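Local coordinates for putative uncharacterized protein (Thermotoga maritima, PDB 3CNL) that probably acts as a GTPase required for a late step of 50S ribosomal subunit assembly, and here holds the GTP analogue GNP, at residues Ile50-Lys55 with Ser113-Lys118; Glu85-Leu90 with Phe140-Gly145; Lys66-Phe71 with Lys76-Thr81. One frame throughout, in Å; residues are numbered along the deposited sequence.

Contact 1. Residues Ile50-Lys55 with Ser113-Lys118; sequences IILLNK and STIINK. With GNP (phosphoaminophosphonic acid-guanylate ester), chain B.
Leu52 and Ile115 meet tip to tip, and this is the apolar part of the contact: CD1 of Leu52 lies 3.8 Å from CD1 of Ile115, and the other methyl of the leucine is almost as near. With CG anti to the backbone N (chi1 -174°), Leu52 sends both methyls from strand 48-54 toward helix 112-120. CD1 of Ile115 also rests on the carboxamide of Asn54, 3.9 Å from its ND2, while that nitrogen donates a hydrogen bond to Thr110 O. Asn54 and Lys55 open the Asn-Lys-Val-Asp guanine-recognition motif, and Ser113 and Thr114 follow the P-loop lysine, Lys112. In this circularly permuted GTPase the base-reading segment precedes the phosphate-binding one in the chain.

The polar contacts here are made mostly with GNP. Ser113 grips O2B of GNP twice, through its backbone N at 2.9 Å and its OG at 2.8 Å. Thr114 treats O1A of GNP likewise, from N at 3.0 Å and from OG1 at 2.6 Å. Lys55 runs extended across the purine, its CG 3.4 Å from C6 of GNP, and its NZ bonds to the ribose O4' at 3.2 Å and to Asn109 O. An alanine here would keep only CB near the base, which would probably lose most of this aliphatic cover, and O4' and Asn109 O would lack this donor.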
loop_
_atom_site.group_PDB
_atom_site.type_symbol
_atom_site.label_atom_id
_atom_site.label_comp_id
_atom_site.label_asym_id
_atom_site.label_seq_id
_atom_site.Cartn_x
_atom_site.Cartn_y
_atom_site.Cartn_z
ATOM N N ILE A 50 4.091 14.747 -0.452
ATOM C CA ILE A 50 4.758 13.939 -1.473
ATOM C C ILE A 50 4.004 12.605 -1.597
ATOM O O ILE A 50 3.819 11.900 -0.604
ATOM C CB ILE A 50 6.219 13.672 -1.079
ATOM C CG1 ILE A 50 6.932 14.998 -0.744
ATOM C CG2 ILE A 50 6.966 12.881 -2.181
ATOM C CD1 ILE A 50 8.349 14.812 -0.249
ATOM N N ILE A 51 3.553 12.271 -2.801
ATOM C CA ILE A 51 2.950 10.949 -3.046
ATOM C C ILE A 51 4.066 9.983 -3.409
ATOM O O ILE A 51 4.764 10.186 -4.397
ATOM C CB ILE A 51 1.891 10.987 -4.161
ATOM C CG1 ILE A 51 0.720 11.871 -3.735
ATOM C CG2 ILE A 51 1.435 9.530 -4.550
ATOM C CD1 ILE A 51 -0.229 12.284 -4.865
ATOM N N LEU A 52 4.260 8.967 -2.577
ATOM C CA LEU A 52 5.284 7.986 -2.809
ATOM C C LEU A 52 4.617 6.689 -3.278
ATOM O O LEU A 52 3.773 6.122 -2.579
ATOM C CB LEU A 52 6.089 7.786 -1.519
ATOM C CG LEU A 52 7.334 6.906 -1.459
ATOM C CD1 LEU A 52 8.106 7.216 -0.182
ATOM C CD2 LEU A 52 6.976 5.451 -1.450
ATOM N N LEU A 53 4.972 6.244 -4.483
ATOM C CA LEU A 53 4.391 5.017 -5.026
ATOM C C LEU A 53 5.344 3.895 -4.711
ATOM O O LEU A 53 6.346 3.722 -5.399
ATOM C CB LEU A 53 4.155 5.138 -6.533
ATOM C CG LEU A 53 3.179 6.240 -6.937
ATOM C CD1 LEU A 53 2.959 6.203 -8.441
ATOM C CD2 LEU A 53 1.820 6.174 -6.158
ATOM N N ASN A 54 5.052 3.147 -3.643
ATOM C CA ASN A 54 6.005 2.184 -3.119
ATOM C C ASN A 54 5.853 0.796 -3.775
ATOM O O ASN A 54 4.865 0.552 -4.454
ATOM C CB ASN A 54 5.814 2.083 -1.606
ATOM C CG ASN A 54 7.011 1.546 -0.912
ATOM O OD1 ASN A 54 8.110 1.681 -1.400
ATOM N ND2 ASN A 54 6.813 0.935 0.250
ATOM N N LYS A 55 6.817 -0.092 -3.535
ATOM C CA LYS A 55 6.786 -1.499 -3.993
ATOM C C LYS A 55 6.770 -1.639 -5.531
ATOM O O LYS A 55 6.172 -2.593 -6.061
ATOM C CB LYS A 55 5.608 -2.290 -3.367
ATOM C CG LYS A 55 5.530 -2.271 -1.817
ATOM C CD LYS A 55 4.473 -3.218 -1.260
ATOM C CE LYS A 55 4.386 -3.070 0.263
ATOM N NZ LYS A 55 3.428 -4.048 0.856
ATOM N N SER A 113 7.017 1.422 7.789
ATOM C CA SER A 113 8.047 1.058 8.768
ATOM C C SER A 113 9.382 0.784 8.083
ATOM O O SER A 113 10.439 1.197 8.565
ATOM C CB SER A 113 7.620 -0.170 9.558
ATOM O OG SER A 113 6.455 0.130 10.305
ATOM N N THR A 114 9.304 0.110 6.941
ATOM C CA THR A 114 10.446 -0.177 6.107
ATOM C C THR A 114 11.114 1.108 5.606
ATOM O O THR A 114 12.340 1.237 5.661
ATOM C CB THR A 114 10.018 -1.113 4.949
ATOM O OG1 THR A 114 9.478 -2.322 5.515
ATOM C CG2 THR A 114 11.205 -1.452 4.021
ATOM N N ILE A 115 10.319 2.059 5.134
ATOM C CA ILE A 115 10.837 3.368 4.709
ATOM C C ILE A 115 11.532 4.141 5.850
ATOM O O ILE A 115 12.636 4.670 5.669
ATOM C CB ILE A 115 9.732 4.201 4.010
ATOM C CG1 ILE A 115 9.408 3.557 2.653
ATOM C CG2 ILE A 115 10.135 5.682 3.834
ATOM C CD1 ILE A 115 8.212 4.133 1.952
ATOM N N ILE A 116 10.898 4.192 7.017
ATOM C CA ILE A 116 11.501 4.828 8.196
ATOM C C ILE A 116 12.825 4.174 8.574
ATOM O O ILE A 116 13.804 4.872 8.865
ATOM C CB ILE A 116 10.521 4.845 9.398
ATOM C CG1 ILE A 116 9.339 5.755 9.078
ATOM C CG2 ILE A 116 11.210 5.327 10.686
ATOM C CD1 ILE A 116 8.224 5.632 10.054
ATOM N N ASN A 117 12.860 2.844 8.556
ATOM C CA ASN A 117 14.086 2.131 8.883
ATOM C C ASN A 117 15.237 2.505 7.956
ATOM O O ASN A 117 16.353 2.736 8.425
ATOM C CB ASN A 117 13.857 0.623 8.888
ATOM C CG ASN A 117 12.971 0.170 10.028
ATOM O OD1 ASN A 117 12.610 0.951 10.921
ATOM N ND2 ASN A 117 12.607 -1.110 10.002
ATOM N N LYS A 118 14.963 2.579 6.652
ATOM C CA LYS A 118 15.942 3.028 5.662
ATOM C C LYS A 118 16.404 4.459 5.945
ATOM O O LYS A 118 17.605 4.724 6.054
ATOM C CB LYS A 118 15.357 2.942 4.251
ATOM C CG LYS A 118 16.401 2.982 3.136
ATOM C CD LYS A 118 15.748 3.097 1.758
ATOM C CE LYS A 118 15.015 1.837 1.361
ATOM N NZ LYS A 118 14.690 1.858 -0.083
HETATM P PG GNP B . 1.582 -1.325 8.847
HETATM O O1G GNP B . 1.239 0.140 8.996
HETATM O O2G GNP B . 0.384 -2.155 8.422
HETATM O O3G GNP B . 2.259 -1.793 10.130
HETATM N N3B GNP B . 2.693 -1.720 7.788
HETATM P PB GNP B . 3.756 -0.791 7.086
HETATM O O1B GNP B . 3.067 0.225 6.235
HETATM O O2B GNP B . 4.671 -0.254 8.136
HETATM O O3A GNP B . 4.548 -1.737 6.162
HETATM P PA GNP B . 5.855 -2.546 6.428
HETATM O O1A GNP B . 7.043 -1.708 6.196
HETATM O O2A GNP B . 5.809 -3.287 7.699
HETATM O "O5'" GNP B . 5.859 -3.574 5.259
HETATM C "C5'" GNP B . 4.772 -4.482 5.024
HETATM C "C4'" GNP B . 5.292 -5.629 4.165
HETATM O "O4'" GNP B . 5.692 -5.164 2.843
HETATM C "C3'" GNP B . 6.514 -6.363 4.690
HETATM O "O3'" GNP B . 6.387 -7.735 4.347
HETATM C "C2'" GNP B . 7.647 -5.726 3.901
HETATM O "O2'" GNP B . 8.748 -6.601 3.821
HETATM C "C1'" GNP B . 7.012 -5.541 2.527
HETATM N N9 GNP B . 7.552 -4.435 1.742
HETATM C C8 GNP B . 7.771 -3.147 2.187
HETATM N N7 GNP B . 8.234 -2.357 1.248
HETATM C C5 GNP B . 8.332 -3.195 0.116
HETATM C C6 GNP B . 8.762 -2.928 -1.213
HETATM O O6 GNP B . 9.179 -1.857 -1.689
HETATM N N1 GNP B . 8.679 -4.063 -2.040
HETATM C C2 GNP B . 8.232 -5.310 -1.630
HETATM N N2 GNP B . 8.219 -6.296 -2.551
HETATM N N3 GNP B . 7.818 -5.571 -0.402
HETATM C C4 GNP B . 7.903 -4.474 0.413
#

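Contact 2. Residues Glu85-Leu90 with Phe140-Gly145; sequences EPRKVL and FSLENG
Arg87 NH2 has two acceptors: it donates to Leu119 O, near the end of helix 112-120, and to a water 2.9 Å away that sits in the guanidinium plane, at its edge. That water also accepts from the backbone N of Glu143, 3.0 Å off, and so bridges the two segments, which share no direct hydrogen bond. Leu142 meets the same nitrogen with a methyl, CD2 lying 3.6 Å from Arg87 NH2 as the two side chains run antiparallel past one another. The arginine gets there by full extension: CG stands anti to the backbone N (chi1 -174°) and the chain stays straight out to NE.

Helix 87-94 starts here with Pro86 at its N-cap, and Pro86 O accepts from Leu90 N at 3.1 Å. Facing the end of the arginine, Leu142 to Gly145 form a type I turn within the loop that joins the antiparallel strands 139-141 and 147-154 of a hairpin at the sheet edge. Leu142 also leans on Ile148 and Phe96.

Glu143 reaches back toward the arginine, but its OE2 stops 4.3 Å from Arg87 NH1, beyond a salt bridge. Attraction between these charges is therefore likely to be modest, and the water and the Leu119 carbonyl probably do more to hold the NH2 side of the guanidinium than Glu143 does.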
loop_
_atom_site.group_PDB
_atom_site.type_symbol
_atom_site.label_atom_id
_atom_site.label_comp_id
_atom_site.label_asym_id
_atom_site.label_seq_id
_atom_site.Cartn_x
_atom_site.Cartn_y
_atom_site.Cartn_z
ATOM N N GLU A 85 15.828 -0.128 -3.103
ATOM C CA GLU A 85 16.434 1.081 -3.652
ATOM C C GLU A 85 17.260 1.791 -2.579
ATOM O O GLU A 85 16.779 1.982 -1.473
ATOM C CB GLU A 85 15.342 1.999 -4.191
ATOM C CG GLU A 85 15.839 3.302 -4.731
ATOM C CD GLU A 85 14.741 4.136 -5.312
ATOM O OE1 GLU A 85 14.431 3.937 -6.503
ATOM O OE2 GLU A 85 14.199 4.998 -4.575
ATOM N N PRO A 86 18.514 2.180 -2.896
ATOM C CA PRO A 86 19.435 2.731 -1.885
ATOM C C PRO A 86 18.900 3.966 -1.149
ATOM O O PRO A 86 18.203 4.776 -1.747
ATOM C CB PRO A 86 20.669 3.122 -2.711
ATOM C CG PRO A 86 20.604 2.283 -3.927
ATOM C CD PRO A 86 19.140 2.130 -4.233
ATOM N N ARG A 87 19.232 4.085 0.136
ATOM C CA ARG A 87 18.892 5.258 0.965
ATOM C C ARG A 87 19.208 6.589 0.269
ATOM O O ARG A 87 18.406 7.520 0.275
ATOM C CB ARG A 87 19.622 5.174 2.311
ATOM C CG ARG A 87 19.233 6.264 3.314
ATOM C CD ARG A 87 19.989 6.139 4.629
ATOM N NE ARG A 87 19.603 7.189 5.579
ATOM C CZ ARG A 87 20.115 8.420 5.607
ATOM N NH1 ARG A 87 21.044 8.800 4.718
ATOM N NH2 ARG A 87 19.688 9.282 6.514
ATOM N N LYS A 88 20.367 6.649 -0.372
ATOM C CA LYS A 88 20.842 7.839 -1.072
ATOM C C LYS A 88 19.936 8.264 -2.226
ATOM O O LYS A 88 19.725 9.468 -2.458
ATOM C CB LYS A 88 22.266 7.597 -1.609
ATOM C CG LYS A 88 23.132 6.665 -0.750
ATOM C CD LYS A 88 22.767 5.186 -0.966
ATOM C CE LYS A 88 23.443 4.272 0.029
ATOM N NZ LYS A 88 22.727 4.294 1.333
ATOM N N VAL A 89 19.430 7.271 -2.961
ATOM C CA VAL A 89 18.551 7.496 -4.119
ATOM C C VAL A 89 17.168 7.979 -3.650
ATOM O O VAL A 89 16.568 8.869 -4.258
ATOM C CB VAL A 89 18.360 6.195 -4.950
ATOM C CG1 VAL A 89 17.364 6.414 -6.086
ATOM C CG2 VAL A 89 19.697 5.667 -5.473
ATOM N N LEU A 90 16.674 7.368 -2.576
ATOM C CA LEU A 90 15.391 7.760 -1.972
ATOM C C LEU A 90 15.430 9.212 -1.524
ATOM O O LEU A 90 14.543 9.975 -1.827
ATOM C CB LEU A 90 15.081 6.886 -0.757
ATOM C CG LEU A 90 13.635 6.493 -0.429
ATOM C CD1 LEU A 90 13.507 6.224 1.061
ATOM C CD2 LEU A 90 12.563 7.468 -0.923
ATOM N N PHE A 140 13.915 11.688 14.338
ATOM C CA PHE A 140 15.303 11.497 13.963
ATOM C C PHE A 140 15.616 12.555 12.916
ATOM O O PHE A 140 14.708 13.072 12.259
ATOM C CB PHE A 140 15.619 10.069 13.490
ATOM C CG PHE A 140 14.936 9.657 12.203
ATOM C CD1 PHE A 140 13.644 9.147 12.221
ATOM C CD2 PHE A 140 15.619 9.721 10.980
ATOM C CE1 PHE A 140 13.013 8.751 11.036
ATOM C CE2 PHE A 140 15.008 9.329 9.789
ATOM C CZ PHE A 140 13.699 8.843 9.820
ATOM N N SER A 141 16.885 12.915 12.798
ATOM C CA SER A 141 17.266 13.994 11.902
ATOM C C SER A 141 18.117 13.419 10.799
ATOM O O SER A 141 18.906 12.502 11.043
ATOM C CB SER A 141 18.051 15.060 12.664
ATOM O OG SER A 141 17.308 15.534 13.776
ATOM N N LEU A 142 17.960 13.930 9.582
ATOM C CA LEU A 142 18.901 13.594 8.519
ATOM C C LEU A 142 20.207 14.355 8.780
ATOM O O LEU A 142 20.288 15.116 9.745
ATOM C CB LEU A 142 18.320 13.911 7.133
ATOM C CG LEU A 142 17.000 13.214 6.747
ATOM C CD1 LEU A 142 16.527 13.648 5.353
ATOM C CD2 LEU A 142 17.084 11.685 6.827
ATOM N N GLU A 143 21.218 14.125 7.935
ATOM C CA GLU A 143 22.505 14.821 8.013
ATOM C C GLU A 143 22.375 16.330 7.852
ATOM O O GLU A 143 23.006 17.075 8.587
ATOM C CB GLU A 143 23.471 14.287 6.948
ATOM C CG GLU A 143 23.971 12.853 7.181
ATOM C CD GLU A 143 24.837 12.350 6.036
ATOM O OE1 GLU A 143 25.803 13.063 5.654
ATOM O OE2 GLU A 143 24.550 11.241 5.518
ATOM N N ASN A 144 21.555 16.770 6.893
ATOM C CA ASN A 144 21.293 18.196 6.652
ATOM C C ASN A 144 20.316 18.888 7.618
ATOM O O ASN A 144 19.912 20.034 7.394
ATOM C CB ASN A 144 20.813 18.401 5.212
ATOM C CG ASN A 144 19.401 17.834 4.946
ATOM O OD1 ASN A 144 18.857 18.040 3.860
ATOM N ND2 ASN A 144 18.815 17.134 5.920
ATOM N N GLY A 145 19.914 18.195 8.674
ATOM C CA GLY A 145 19.002 18.778 9.660
ATOM C C GLY A 145 17.518 18.453 9.559
ATOM O O GLY A 145 16.783 18.635 10.545
HETATM O O HOH W 1 20.840 11.887 6.019
#

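Contact 3. Residues Lys66-Phe71 with Lys76-Thr81; sequences KWVEFF and KRVITT
Val68 presses on Thr80 at the tightest point, where CG2 of Val68 and CG2 of Thr80 are only 3.5 Å apart, closer than methyls usually come. The two side chains meet roughly perpendicular. Val78 fills in beside them: its CG1 lies 3.8 Å from CB of Phe71 and 4.2 Å from CG1 of Val68, so one methyl serves two successive turns of the helix. Phe71, with CG anti to its carbonyl carbon (chi1 -68°), leads its ring away from the strand, though CD2 still comes near CG2 of Val78; Phe70 CD2 sits over one face of that ring near the rim, 3.8 Å above the plane.

These residues pack the helix of a beta-alpha-beta unit, strand 48-54, helix 61-73 and strand 78-80, against its second strand. The axes of segments 66-71 and 78-80 run nearly antiparallel at 166°. At the C-terminal end of the strand, Thr80 touches Val56 of the GTP-binding motif.

Toward Lys76 the fit is looser and more exposed. Its backbone N donates to Phe71 O at 2.9 Å, tying the loop back to the helix, and its CB lies against that same oxygen, while the extended lysine chain heads away.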
loop_
_atom_site.group_PDB
_atom_site.type_symbol
_atom_site.label_atom_id
_atom_site.label_comp_id
_atom_site.label_asym_id
_atom_site.label_seq_id
_atom_site.Cartn_x
_atom_site.Cartn_y
_atom_site.Cartn_z
ATOM N N LYS A 66 2.406 5.048 -16.052
ATOM C CA LYS A 66 1.158 5.773 -16.313
ATOM C C LYS A 66 0.618 6.476 -15.076
ATOM O O LYS A 66 -0.011 7.541 -15.168
ATOM C CB LYS A 66 0.077 4.838 -16.876
ATOM C CG LYS A 66 0.223 4.498 -18.372
ATOM C CD LYS A 66 -0.270 5.649 -19.271
ATOM C CE LYS A 66 -0.365 5.250 -20.778
ATOM N NZ LYS A 66 -0.539 6.466 -21.648
ATOM N N TRP A 67 0.817 5.860 -13.911
ATOM C CA TRP A 67 0.427 6.510 -12.661
ATOM C C TRP A 67 1.271 7.754 -12.393
ATOM O O TRP A 67 0.732 8.797 -12.008
ATOM C CB TRP A 67 0.457 5.521 -11.479
ATOM C CG TRP A 67 -0.763 4.665 -11.438
ATOM C CD1 TRP A 67 -0.826 3.319 -11.651
ATOM C CD2 TRP A 67 -2.110 5.097 -11.184
ATOM N NE1 TRP A 67 -2.129 2.883 -11.535
ATOM C CE2 TRP A 67 -2.934 3.953 -11.241
ATOM C CE3 TRP A 67 -2.696 6.340 -10.887
ATOM C CZ2 TRP A 67 -4.317 4.016 -11.044
ATOM C CZ3 TRP A 67 -4.054 6.403 -10.673
ATOM C CH2 TRP A 67 -4.861 5.240 -10.755
ATOM N N VAL A 68 2.581 7.660 -12.599
ATOM C CA VAL A 68 3.457 8.839 -12.428
ATOM C C VAL A 68 2.950 9.992 -13.285
ATOM O O VAL A 68 2.802 11.101 -12.790
ATOM C CB VAL A 68 4.955 8.553 -12.737
ATOM C CG1 VAL A 68 5.811 9.814 -12.551
ATOM C CG2 VAL A 68 5.485 7.441 -11.828
ATOM N N GLU A 69 2.660 9.710 -14.557
ATOM C CA GLU A 69 2.204 10.725 -15.523
ATOM C C GLU A 69 0.898 11.342 -15.123
ATOM O O GLU A 69 0.728 12.561 -15.203
ATOM C CB GLU A 69 2.026 10.095 -16.892
ATOM C CG GLU A 69 3.282 9.454 -17.364
ATOM C CD GLU A 69 3.370 9.370 -18.846
ATOM O OE1 GLU A 69 2.508 9.964 -19.534
ATOM O OE2 GLU A 69 4.315 8.701 -19.310
ATOM N N PHE A 70 -0.026 10.481 -14.694
ATOM C CA PHE A 70 -1.301 10.906 -14.159
ATOM C C PHE A 70 -1.139 11.907 -13.009
ATOM O O PHE A 70 -1.820 12.931 -12.995
ATOM C CB PHE A 70 -2.122 9.683 -13.702
ATOM C CG PHE A 70 -3.459 10.042 -13.103
ATOM C CD1 PHE A 70 -4.548 10.290 -13.924
ATOM C CD2 PHE A 70 -3.621 10.131 -11.724
ATOM C CE1 PHE A 70 -5.789 10.623 -13.388
ATOM C CE2 PHE A 70 -4.855 10.457 -11.174
ATOM C CZ PHE A 70 -5.941 10.712 -12.015
ATOM N N PHE A 71 -0.280 11.600 -12.029
ATOM C CA PHE A 71 -0.122 12.496 -10.879
ATOM C C PHE A 71 0.622 13.776 -11.254
ATOM O O PHE A 71 0.235 14.865 -10.814
ATOM C CB PHE A 71 0.514 11.782 -9.676
ATOM C CG PHE A 71 -0.384 10.738 -9.062
ATOM C CD1 PHE A 71 -1.626 11.084 -8.564
ATOM C CD2 PHE A 71 0.001 9.409 -9.021
ATOM C CE1 PHE A 71 -2.463 10.120 -8.012
ATOM C CE2 PHE A 71 -0.832 8.441 -8.465
ATOM C CZ PHE A 71 -2.061 8.798 -7.970
ATOM N N LYS A 76 0.915 17.139 -9.145
ATOM C CA LYS A 76 1.239 16.551 -7.850
ATOM C C LYS A 76 2.695 16.157 -7.709
ATOM O O LYS A 76 3.349 15.813 -8.688
ATOM C CB LYS A 76 0.258 15.434 -7.489
ATOM C CG LYS A 76 -1.007 16.062 -6.943
ATOM C CD LYS A 76 -2.188 15.144 -6.815
ATOM C CE LYS A 76 -3.318 15.923 -6.166
ATOM N NZ LYS A 76 -4.429 15.017 -5.806
ATOM N N ARG A 77 3.218 16.281 -6.492
ATOM C CA ARG A 77 4.579 15.847 -6.207
ATOM C C ARG A 77 4.541 14.325 -5.985
ATOM O O ARG A 77 3.914 13.839 -5.047
ATOM C CB ARG A 77 5.124 16.602 -4.994
ATOM C CG ARG A 77 6.567 16.293 -4.619
ATOM C CD ARG A 77 7.163 17.408 -3.753
ATOM N NE ARG A 77 8.470 17.046 -3.178
ATOM C CZ ARG A 77 9.084 17.753 -2.231
ATOM N NH1 ARG A 77 8.512 18.849 -1.748
ATOM N NH2 ARG A 77 10.263 17.362 -1.749
ATOM N N VAL A 78 5.189 13.585 -6.878
ATOM C CA VAL A 78 5.110 12.133 -6.887
ATOM C C VAL A 78 6.466 11.528 -7.175
ATOM O O VAL A 78 7.174 11.981 -8.084
ATOM C CB VAL A 78 4.044 11.610 -7.911
ATOM C CG1 VAL A 78 4.341 12.050 -9.363
ATOM C CG2 VAL A 78 3.876 10.086 -7.832
ATOM N N ILE A 79 6.821 10.518 -6.383
ATOM C CA ILE A 79 8.022 9.729 -6.603
ATOM C C ILE A 79 7.654 8.254 -6.580
ATOM O O ILE A 79 6.566 7.899 -6.144
ATOM C CB ILE A 79 9.105 10.002 -5.538
ATOM C CG1 ILE A 79 8.663 9.500 -4.158
ATOM C CG2 ILE A 79 9.488 11.508 -5.539
ATOM C CD1 ILE A 79 9.774 9.413 -3.138
ATOM N N THR A 80 8.556 7.396 -7.049
ATOM C CA THR A 80 8.332 5.956 -6.965
ATOM C C THR A 80 9.563 5.373 -6.307
ATOM O O THR A 80 10.648 5.922 -6.458
ATOM C CB THR A 80 8.200 5.328 -8.358
ATOM O OG1 THR A 80 9.387 5.619 -9.094
ATOM C CG2 THR A 80 6.976 5.898 -9.114
ATOM N N THR A 81 9.398 4.285 -5.557
ATOM C CA THR A 81 10.530 3.654 -4.898
ATOM C C THR A 81 10.190 2.229 -4.529
ATOM O O THR A 81 9.100 1.756 -4.825
ATOM C CB THR A 81 10.975 4.430 -3.635
ATOM O OG1 THR A 81 12.254 3.937 -3.204
ATOM C CG2 THR A 81 9.958 4.270 -2.502
#

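From the N terminus, strand 48-54 opens contact 1, and the chain then runs through helix 61-73 into contact 3, which closes a short loop at strand 78-80 and is nested wholly inside the larger one. Next, 85-90 opens contact 2 before helix 112-120 returns to close contact 1; contact 2 closes last, at 140-145, so these two cross. Strands 48-54 and 78-80 pair in the sheet through Ile51 N to Arg77 O and Leu53 N to Ile79 O, joining contacts 1 and 3. Lys118, which packs on Leu90 and probably bonds to Glu85 O, joins contacts 1 and 2. Together they tie one edge strand, the nucleotide site and the hairpin at the other edge.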